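Local coordinates for macrophage migration inhibitory factor-like protein (Leishmania major, PDB 3FWT), which is of unknown function but belongs to the macrophage migration inhibitory factor family of small alpha/beta proteins that assemble as trimers, at residues 37-41 and 61-65; 46-52 and 96-101; 77-83 and 115-121. All blocks are in the same frame, centred on the assembly; numbering follows the deposited sequence.

Contact 1 (37-41 and 61-65); sequences RANLS and TAFSD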
loop_
_atom_site.group_PDB
_atom_site.type_symbol
_atom_site.label_atom_id
_atom_site.label_comp_id
_atom_site.label_asym_id
_atom_site.label_seq_id
_atom_site.Cartn_x
_atom_site.Cartn_y
_atom_site.Cartn_z
ATOM N N ARG A 37 -6.149 -7.822 17.053
ATOM C CA ARG A 37 -5.304 -6.699 16.637
ATOM C C ARG A 37 -4.402 -6.220 17.747
ATOM O O ARG A 37 -3.242 -5.920 17.474
ATOM C CB ARG A 37 -6.098 -5.499 16.127
ATOM C CG ARG A 37 -6.861 -5.791 14.803
ATOM C CD ARG A 37 -7.715 -4.540 14.378
ATOM N NE ARG A 37 -9.007 -4.474 15.079
ATOM C CZ ARG A 37 -10.124 -5.047 14.632
ATOM N NH1 ARG A 37 -10.129 -5.685 13.457
ATOM N NH2 ARG A 37 -11.240 -4.996 15.350
ATOM N N ALA A 38 -4.907 -6.132 18.970
ATOM C CA ALA A 38 -4.017 -5.714 20.052
ATOM C C ALA A 38 -2.801 -6.688 20.226
ATOM O O ALA A 38 -1.641 -6.271 20.392
ATOM C CB ALA A 38 -4.806 -5.491 21.341
ATOM N N ASN A 39 -3.045 -7.981 20.075
ATOM C CA ASN A 39 -1.969 -8.955 20.181
ATOM C C ASN A 39 -0.978 -8.841 19.043
ATOM O O ASN A 39 0.250 -8.876 19.238
ATOM C CB ASN A 39 -2.565 -10.379 20.224
ATOM C CG ASN A 39 -3.429 -10.630 21.464
ATOM O OD1 ASN A 39 -3.218 -10.003 22.491
ATOM N ND2 ASN A 39 -4.348 -11.594 21.392
ATOM N N LEU A 40 -1.484 -8.667 17.816
ATOM C CA LEU A 40 -0.590 -8.395 16.709
ATOM C C LEU A 40 0.244 -7.119 16.896
ATOM O O LEU A 40 1.439 -7.141 16.636
ATOM C CB LEU A 40 -1.358 -8.373 15.360
ATOM C CG LEU A 40 -1.812 -9.763 14.898
ATOM C CD1 LEU A 40 -2.709 -9.619 13.628
ATOM C CD2 LEU A 40 -0.581 -10.610 14.598
ATOM N N SER A 41 -0.393 -5.988 17.244
ATOM C CA SER A 41 0.364 -4.736 17.502
ATOM C C SER A 41 1.491 -4.950 18.571
ATOM O O SER A 41 2.665 -4.539 18.387
ATOM C CB SER A 41 -0.626 -3.615 17.914
ATOM O OG SER A 41 -1.326 -3.279 16.690
ATOM N N THR A 61 0.796 0.607 13.299
ATOM C CA THR A 61 0.373 -0.689 12.859
ATOM C C THR A 61 -1.075 -0.598 12.386
ATOM O O THR A 61 -1.919 -0.240 13.177
ATOM C CB THR A 61 0.726 -1.572 14.125
ATOM O OG1 THR A 61 1.956 -2.336 13.980
ATOM C CG2 THR A 61 -0.328 -1.952 15.037
ATOM N N ALA A 62 -1.313 -0.781 11.062
ATOM C CA ALA A 62 -2.654 -0.683 10.447
ATOM C C ALA A 62 -3.149 -2.084 10.057
ATOM O O ALA A 62 -2.355 -2.845 9.626
ATOM C CB ALA A 62 -2.658 0.228 9.140
ATOM N N PHE A 63 -4.444 -2.386 10.252
ATOM C CA PHE A 63 -5.032 -3.716 10.000
ATOM C C PHE A 63 -6.182 -3.594 9.032
ATOM O O PHE A 63 -7.262 -3.044 9.400
ATOM C CB PHE A 63 -5.482 -4.412 11.295
ATOM C CG PHE A 63 -4.349 -4.605 12.268
ATOM C CD1 PHE A 63 -4.066 -3.629 13.207
ATOM C CD2 PHE A 63 -3.516 -5.704 12.130
ATOM C CE1 PHE A 63 -2.981 -3.760 14.049
ATOM C CE2 PHE A 63 -2.466 -5.909 12.979
ATOM C CZ PHE A 63 -2.173 -4.905 13.959
ATOM N N SER A 64 -5.959 -4.097 7.824
ATOM C CA SER A 64 -7.063 -4.209 6.871
ATOM C C SER A 64 -7.537 -5.653 6.836
ATOM O O SER A 64 -7.021 -6.429 6.051
ATOM C CB SER A 64 -6.557 -3.795 5.502
ATOM O OG SER A 64 -5.954 -2.485 5.606
ATOM N N ASP A 65 -8.595 -5.971 7.581
ATOM C CA ASP A 65 -9.106 -7.366 7.630
ATOM C C ASP A 65 -10.220 -7.589 6.606
ATOM O O ASP A 65 -10.537 -6.655 5.841
ATOM C CB ASP A 65 -9.543 -7.758 9.071
ATOM C CG ASP A 65 -10.870 -7.129 9.511
ATOM O OD1 ASP A 65 -11.294 -6.155 8.858
ATOM O OD2 ASP A 65 -11.456 -7.633 10.505
HETATM O O HOH W 1 -8.911 -4.927 11.052
HETATM O O HOH W 2 -13.082 -6.316 11.948
#
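Arg37 lays the aliphatic part of its side chain over one face of the Phe63 ring, the main apolar link between helix 34-52 and strand 60-64 in the beta-alpha-beta unit that begins with strand 22-28. CG of Arg37 stands 4.1 Å from the centroid of the Phe63 ring, displaced toward the rim, a CH-pi contact. Leu40, one turn on, adds its CB at 3.6 Å from CE2 of Phe63, coming in obliquely. Phe63 takes CG beside its backbone N (chi1 -59°), which directs the ring toward the helix. A phenylalanine suits the place because its broad apolar ring can span from the strand to the helix, whose local axes are 9.5 Å apart.

The polar contacts lie at the outer end. A bend at chi3 (-82°) swings the guanidinium of Arg37 off the ring toward Asp65, yet NH1 of Arg37 and OD2 of Asp65 are 3.8 Å apart, a long salt bridge. One water gives a hydrogen to Phe63 O and another to OD2 of Asp65; each accepts only a weak bond from Arg37 NH1. The stronger partners are Asp34 for Arg37 and the backbone N of Leu32 for Asp65. Arginine thus serves twice, its methylenes sealing a buried ring and its charge staying at a hydrated margin, so apolar packing probably contributes more here than direct ion pairing.

Contact 2 (46-52 and 96-101); sequences MICREEL and MMTPRI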
loop_
_atom_site.group_PDB
_atom_site.type_symbol
_atom_site.label_atom_id
_atom_site.label_comp_id
_atom_site.label_asym_id
_atom_site.label_seq_id
_atom_site.Cartn_x
_atom_site.Cartn_y
_atom_site.Cartn_z
ATOM N N MET A 46 7.472 -5.585 19.571
ATOM C CA MET A 46 8.626 -6.313 20.042
ATOM C C MET A 46 9.581 -6.637 18.919
ATOM O O MET A 46 10.775 -6.432 19.027
ATOM C CB MET A 46 8.199 -7.674 20.580
ATOM C CG MET A 46 7.990 -7.805 22.055
ATOM S SD MET A 46 8.463 -9.515 22.543
ATOM C CE MET A 46 7.336 -10.535 21.550
ATOM N N ILE A 47 9.063 -7.248 17.862
ATOM C CA ILE A 47 9.865 -7.582 16.723
ATOM C C ILE A 47 10.614 -6.377 16.184
ATOM O O ILE A 47 11.793 -6.499 15.834
ATOM C CB ILE A 47 8.978 -8.185 15.608
ATOM C CG1 ILE A 47 8.346 -9.502 16.137
ATOM C CG2 ILE A 47 9.802 -8.343 14.351
ATOM C CD1 ILE A 47 7.051 -10.037 15.362
ATOM N N CYS A 48 9.923 -5.236 16.076
ATOM C CA CYS A 48 10.579 -4.018 15.628
ATOM C C CYS A 48 11.647 -3.529 16.622
ATOM O O CYS A 48 12.765 -3.217 16.220
ATOM C CB CYS A 48 9.558 -2.930 15.387
ATOM S SG CYS A 48 8.642 -3.274 13.861
ATOM N N ARG A 49 11.303 -3.480 17.914
ATOM C CA ARG A 49 12.294 -3.062 18.872
ATOM C C ARG A 49 13.525 -3.941 18.901
ATOM O O ARG A 49 14.639 -3.407 18.858
ATOM C CB ARG A 49 11.709 -2.905 20.271
ATOM C CG ARG A 49 10.973 -1.582 20.309
ATOM C CD ARG A 49 10.001 -1.489 21.440
ATOM N NE ARG A 49 9.017 -0.459 21.143
ATOM C CZ ARG A 49 7.702 -0.684 21.059
ATOM N NH1 ARG A 49 7.205 -1.895 21.292
ATOM N NH2 ARG A 49 6.878 0.318 20.794
ATOM N N GLU A 50 13.342 -5.261 18.969
ATOM C CA GLU A 50 14.480 -6.168 19.034
ATOM C C GLU A 50 15.262 -6.313 17.721
ATOM O O GLU A 50 16.514 -6.374 17.739
ATOM C CB GLU A 50 14.057 -7.546 19.593
ATOM C CG GLU A 50 13.262 -7.453 20.872
ATOM C CD GLU A 50 12.642 -8.794 21.349
ATOM O OE1 GLU A 50 12.601 -9.756 20.548
ATOM O OE2 GLU A 50 12.170 -8.857 22.523
ATOM N N GLU A 51 14.570 -6.361 16.574
ATOM C CA GLU A 51 15.288 -6.651 15.343
ATOM C C GLU A 51 15.636 -5.440 14.529
ATOM O O GLU A 51 16.530 -5.513 13.725
ATOM C CB GLU A 51 14.585 -7.681 14.408
ATOM C CG GLU A 51 13.965 -8.913 15.061
ATOM C CD GLU A 51 14.995 -9.897 15.577
ATOM O OE1 GLU A 51 14.642 -10.712 16.452
ATOM O OE2 GLU A 51 16.154 -9.843 15.074
ATOM N N LEU A 52 14.922 -4.325 14.700
ATOM C CA LEU A 52 15.061 -3.271 13.710
ATOM C C LEU A 52 15.982 -2.202 14.232
ATOM O O LEU A 52 16.665 -1.533 13.460
ATOM C CB LEU A 52 13.707 -2.712 13.243
ATOM C CG LEU A 52 13.808 -1.910 11.965
ATOM C CD1 LEU A 52 14.639 -2.640 10.875
ATOM C CD2 LEU A 52 12.432 -1.587 11.435
ATOM N N MET A 96 15.520 -11.533 9.782
ATOM C CA MET A 96 15.184 -11.906 11.152
ATOM C C MET A 96 13.699 -11.624 11.483
ATOM O O MET A 96 13.056 -12.328 12.304
ATOM C CB MET A 96 16.086 -11.213 12.170
ATOM C CG MET A 96 17.562 -11.580 12.143
ATOM S SD MET A 96 17.850 -13.341 12.496
ATOM C CE MET A 96 18.278 -13.711 10.829
ATOM N N MET A 97 13.143 -10.639 10.791
ATOM C CA MET A 97 11.815 -10.165 11.134
ATOM C C MET A 97 10.742 -11.088 10.553
ATOM O O MET A 97 9.754 -11.362 11.178
ATOM C CB MET A 97 11.657 -8.752 10.609
ATOM C CG MET A 97 12.494 -7.722 11.391
ATOM S SD MET A 97 12.367 -6.071 10.736
ATOM C CE MET A 97 10.715 -5.604 11.372
ATOM N N THR A 98 10.921 -11.517 9.320
ATOM C CA THR A 98 9.877 -12.268 8.623
ATOM C C THR A 98 9.347 -13.478 9.399
ATOM O O THR A 98 8.134 -13.641 9.572
ATOM C CB THR A 98 10.418 -12.644 7.270
ATOM O OG1 THR A 98 10.534 -11.458 6.479
ATOM C CG2 THR A 98 9.567 -13.702 6.547
ATOM N N PRO A 99 10.255 -14.331 9.904
ATOM C CA PRO A 99 9.723 -15.499 10.570
ATOM C C PRO A 99 8.925 -15.121 11.830
ATOM O O PRO A 99 7.979 -15.819 12.170
ATOM C CB PRO A 99 10.978 -16.358 10.887
ATOM C CG PRO A 99 12.169 -15.568 10.416
ATOM C CD PRO A 99 11.674 -14.456 9.531
ATOM N N ARG A 100 9.286 -14.025 12.503
ATOM C CA ARG A 100 8.520 -13.564 13.674
ATOM C C ARG A 100 7.165 -12.988 13.284
ATOM O O ARG A 100 6.169 -13.357 13.891
ATOM C CB ARG A 100 9.342 -12.609 14.537
ATOM C CG ARG A 100 10.680 -13.303 14.968
ATOM C CD ARG A 100 11.528 -12.409 15.784
ATOM N NE ARG A 100 10.837 -12.083 17.015
ATOM C CZ ARG A 100 11.291 -11.251 17.947
ATOM N NH1 ARG A 100 12.474 -10.669 17.817
ATOM N NH2 ARG A 100 10.542 -11.000 19.005
ATOM N N ILE A 101 7.148 -12.179 12.200
ATOM C CA ILE A 101 5.910 -11.599 11.736
ATOM C C ILE A 101 4.948 -12.705 11.332
ATOM O O ILE A 101 3.775 -12.724 11.792
ATOM C CB ILE A 101 6.218 -10.646 10.583
ATOM C CG1 ILE A 101 6.891 -9.373 11.170
ATOM C CG2 ILE A 101 4.982 -10.282 9.709
ATOM C CD1 ILE A 101 7.472 -8.513 10.007
#
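Ile47 and Met97 meet where two helices, 34-52 and 92-109, run side by side in nearly antiparallel fashion across the sheet of this MIF-family alpha/beta fold, their local axes at 161° and 10.1 Å apart. The packing is knobs-into-holes: Met97 enters a hole formed by Ile47, Cys48, Glu51 and Leu52. Its CG lies 3.7 Å from CB of Glu51, and a bend at chi3 (76°) carries CE to 4.0 Å from SG of Cys48. A flexible, unbranched methionine can follow such a curved path among four neighbours. Ile47, branched and stiff, fills the next step, with CD1 at 3.5 Å from CB of Arg100 and CG1 over one face of the guanidinium.

Arg100 is the second knob, set among Met46, Ile47, Glu50 and Glu51, and its charge suits the more exposed side of the helix pair. Two glutamates share it in a salt-bridge network. NH1 of Arg100 reaches OE1 of Glu51 at 2.6 Å, with the carboxylate nearly perpendicular to the guanidinium. Glu50 is gripped end-on through a single oxygen: OE1 of Glu50 accepts from both NH1 and NH2 of Arg100, each at 2.9 Å, the first on its anti lone pair and the second from above the carboxylate plane.

Contact 3 (77-83 and 115-121); sequences PAAYVRV and RIYVFYY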
loop_
_atom_site.group_PDB
_atom_site.type_symbol
_atom_site.label_atom_id
_atom_site.label_comp_id
_atom_site.label_asym_id
_atom_site.label_seq_id
_atom_site.Cartn_x
_atom_site.Cartn_y
_atom_site.Cartn_z
ATOM N N PRO A 77 -7.716 -18.487 3.764
ATOM C CA PRO A 77 -7.109 -17.382 4.497
ATOM C C PRO A 77 -5.619 -17.243 4.106
ATOM O O PRO A 77 -4.863 -18.238 4.031
ATOM C CB PRO A 77 -7.237 -17.807 5.949
ATOM C CG PRO A 77 -8.451 -18.558 5.987
ATOM C CD PRO A 77 -8.588 -19.294 4.651
ATOM N N ALA A 78 -5.239 -16.035 3.748
ATOM C CA ALA A 78 -3.867 -15.722 3.444
ATOM C C ALA A 78 -3.592 -14.284 3.976
ATOM O O ALA A 78 -4.524 -13.533 4.348
ATOM C CB ALA A 78 -3.737 -15.727 1.910
ATOM N N ALA A 79 -2.323 -13.894 4.021
ATOM C CA ALA A 79 -1.987 -12.587 4.562
ATOM C C ALA A 79 -0.926 -11.915 3.730
ATOM O O ALA A 79 -0.066 -12.599 3.161
ATOM C CB ALA A 79 -1.454 -12.754 6.031
ATOM N N TYR A 80 -0.902 -10.574 3.737
ATOM C CA TYR A 80 0.228 -9.831 3.122
ATOM C C TYR A 80 0.574 -8.742 4.104
ATOM O O TYR A 80 -0.354 -8.055 4.620
ATOM C CB TYR A 80 -0.214 -9.240 1.758
ATOM C CG TYR A 80 0.595 -8.066 1.303
ATOM C CD1 TYR A 80 1.754 -8.215 0.546
ATOM C CD2 TYR A 80 0.226 -6.790 1.670
ATOM C CE1 TYR A 80 2.473 -7.082 0.133
ATOM C CE2 TYR A 80 0.947 -5.675 1.272
ATOM C CZ TYR A 80 2.064 -5.840 0.501
ATOM O OH TYR A 80 2.818 -4.709 0.184
ATOM N N VAL A 81 1.875 -8.593 4.421
ATOM C CA VAL A 81 2.285 -7.493 5.323
ATOM C C VAL A 81 3.287 -6.590 4.653
ATOM O O VAL A 81 4.271 -7.123 4.061
ATOM C CB VAL A 81 2.935 -8.102 6.580
ATOM C CG1 VAL A 81 3.453 -6.980 7.506
ATOM C CG2 VAL A 81 1.871 -9.072 7.273
ATOM N N ARG A 82 3.057 -5.256 4.674
ATOM C CA ARG A 82 3.984 -4.330 4.044
ATOM C C ARG A 82 4.701 -3.588 5.193
ATOM O O ARG A 82 4.045 -2.958 6.032
ATOM C CB ARG A 82 3.249 -3.315 3.176
ATOM C CG ARG A 82 4.206 -2.411 2.352
ATOM C CD ARG A 82 3.478 -1.544 1.369
ATOM N NE ARG A 82 2.835 -0.370 2.012
ATOM C CZ ARG A 82 1.528 -0.285 2.349
ATOM N NH1 ARG A 82 0.687 -1.275 2.059
ATOM N NH2 ARG A 82 1.038 0.808 2.942
ATOM N N VAL A 83 6.038 -3.674 5.252
ATOM C CA VAL A 83 6.782 -3.042 6.330
ATOM C C VAL A 83 7.498 -1.867 5.685
ATOM O O VAL A 83 8.204 -2.048 4.690
ATOM C CB VAL A 83 7.851 -3.970 6.904
ATOM C CG1 VAL A 83 8.573 -3.345 8.191
ATOM C CG2 VAL A 83 7.235 -5.374 7.216
ATOM N N ARG A 115 1.060 -19.287 3.283
ATOM C CA ARG A 115 0.172 -18.282 2.610
ATOM C C ARG A 115 0.383 -16.911 3.221
ATOM O O ARG A 115 -0.556 -16.099 3.289
ATOM C CB ARG A 115 -1.296 -18.732 2.814
ATOM C CG ARG A 115 -1.580 -20.130 2.100
ATOM C CD ARG A 115 -3.027 -20.564 2.306
ATOM N NE ARG A 115 -3.966 -19.651 1.627
ATOM C CZ ARG A 115 -4.123 -19.539 0.303
ATOM N NH1 ARG A 115 -3.505 -20.345 -0.503
ATOM N NH2 ARG A 115 -5.011 -18.662 -0.233
ATOM N N ILE A 116 1.614 -16.625 3.656
ATOM C CA ILE A 116 1.893 -15.288 4.240
ATOM C C ILE A 116 3.007 -14.635 3.421
ATOM O O ILE A 116 4.089 -15.250 3.250
ATOM C CB ILE A 116 2.352 -15.363 5.728
ATOM C CG1 ILE A 116 1.217 -15.881 6.625
ATOM C CG2 ILE A 116 2.775 -13.959 6.219
ATOM C CD1 ILE A 116 1.740 -16.261 8.105
ATOM N N TYR A 117 2.762 -13.455 2.856
ATOM C CA TYR A 117 3.824 -12.698 2.144
ATOM C C TYR A 117 4.228 -11.502 3.010
ATOM O O TYR A 117 3.360 -10.814 3.611
ATOM C CB TYR A 117 3.334 -12.208 0.782
ATOM C CG TYR A 117 3.639 -13.073 -0.405
ATOM C CD1 TYR A 117 4.050 -14.382 -0.251
ATOM C CD2 TYR A 117 3.442 -12.586 -1.693
ATOM C CE1 TYR A 117 4.336 -15.149 -1.319
ATOM C CE2 TYR A 117 3.731 -13.330 -2.794
ATOM C CZ TYR A 117 4.166 -14.612 -2.594
ATOM O OH TYR A 117 4.465 -15.349 -3.663
ATOM N N VAL A 118 5.530 -11.264 3.165
ATOM C CA VAL A 118 5.992 -10.032 3.861
ATOM C C VAL A 118 6.954 -9.278 2.925
ATOM O O VAL A 118 7.893 -9.909 2.384
ATOM C CB VAL A 118 6.664 -10.325 5.195
ATOM C CG1 VAL A 118 6.935 -8.986 6.033
ATOM C CG2 VAL A 118 5.778 -11.269 6.020
ATOM N N PHE A 119 6.667 -7.995 2.638
ATOM C CA PHE A 119 7.549 -7.163 1.808
ATOM C C PHE A 119 8.052 -5.941 2.592
ATOM O O PHE A 119 7.301 -5.345 3.344
ATOM C CB PHE A 119 6.805 -6.615 0.600
ATOM C CG PHE A 119 6.490 -7.636 -0.419
ATOM C CD1 PHE A 119 5.549 -8.617 -0.158
ATOM C CD2 PHE A 119 7.061 -7.579 -1.674
ATOM C CE1 PHE A 119 5.261 -9.515 -1.113
ATOM C CE2 PHE A 119 6.760 -8.511 -2.631
ATOM C CZ PHE A 119 5.858 -9.471 -2.332
ATOM N N TYR A 120 9.324 -5.558 2.411
ATOM C CA TYR A 120 9.881 -4.445 3.147
ATOM C C TYR A 120 10.272 -3.320 2.164
ATOM O O TYR A 120 10.968 -3.538 1.109
ATOM C CB TYR A 120 11.159 -4.843 3.953
ATOM C CG TYR A 120 10.947 -5.974 4.907
ATOM C CD1 TYR A 120 10.672 -7.225 4.447
ATOM C CD2 TYR A 120 10.914 -5.755 6.279
ATOM C CE1 TYR A 120 10.453 -8.267 5.323
ATOM C CE2 TYR A 120 10.714 -6.741 7.145
ATOM C CZ TYR A 120 10.480 -8.014 6.673
ATOM O OH TYR A 120 10.240 -9.015 7.537
ATOM N N TYR A 121 9.826 -2.124 2.483
ATOM C CA TYR A 121 10.207 -0.958 1.692
ATOM C C TYR A 121 10.782 0.123 2.608
ATOM O O TYR A 121 10.579 0.136 3.817
ATOM C CB TYR A 121 9.023 -0.361 0.913
ATOM C CG TYR A 121 8.416 -1.353 -0.030
ATOM C CD1 TYR A 121 7.279 -2.063 0.323
ATOM C CD2 TYR A 121 8.982 -1.604 -1.267
ATOM C CE1 TYR A 121 6.772 -3.028 -0.521
ATOM C CE2 TYR A 121 8.471 -2.541 -2.103
ATOM C CZ TYR A 121 7.367 -3.258 -1.752
ATOM O OH TYR A 121 6.874 -4.188 -2.638
#
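Pro77 O, just before the strand, accepts from Arg115 NE at 2.9 Å, the donor approaching from well above the carbonyl plane, while the oxygen stays in the guanidinium plane. Other nitrogens of Arg115 bind the carbonyls of Ala76, Ser74 and Phe71, which suits a multi-donor arginine. Ala78 tucks its small methyl against that group. From Ala79 onward the two strands are parallel and in register: N and O of Ala79, Val81 and Val83 each bind across, beginning with Ala79 N to Arg115 O at 2.9 Å and ending with Tyr121 N to Val83 O at 2.7 Å. Tyr80 points to the face opposite Ala79, the one that also carries Phe119, and its CE1 touches CD1 of Phe119 at 3.5 Å, the rings inclined at 44°; its hydroxyl reaches Glu84 of the third subunit. Val81 meets Val118, beta-branched residues that suit a strand. Arg82 brings its CG to the edge of the Tyr121 ring, 3.7 Å from Tyr121 CD1, while its charged end pairs with Glu84 of its own chain. Val83 sets CG2 over one face of the Tyr120 ring, 4.1 Å from its centroid.

Ala79, Val81, Val83, Ile116, Val118 and Tyr120 share one face, where Ile116 and Tyr120 pack on helix 92-109; strand 22-28 flanks segment 77-83, and Tyr117 to Phe119 continue the sheet into a strand of the third subunit.

In the fold
Contact 3 is the buried one, a parallel strand pair held by regular backbone hydrogen bonds, whereas contacts 1 and 2 are partly buried and held by side chains: a CH-pi contact with a long salt bridge in the first, knobs with a salt-bridge network in the second. Both draw on helix 34-52, packed against strand 60-64, the outermost strand on that side within the chain, and against helix 92-109. That second helix links the strands of contact 3, and Thr98 OG1 lies 2.7 Å from Tyr120 OH. Contacts 1 and 3 each lie inside a beta-alpha-beta unit, and one strand of each pairs with a strand of another subunit, the second for contact 1 and the third for contact 3.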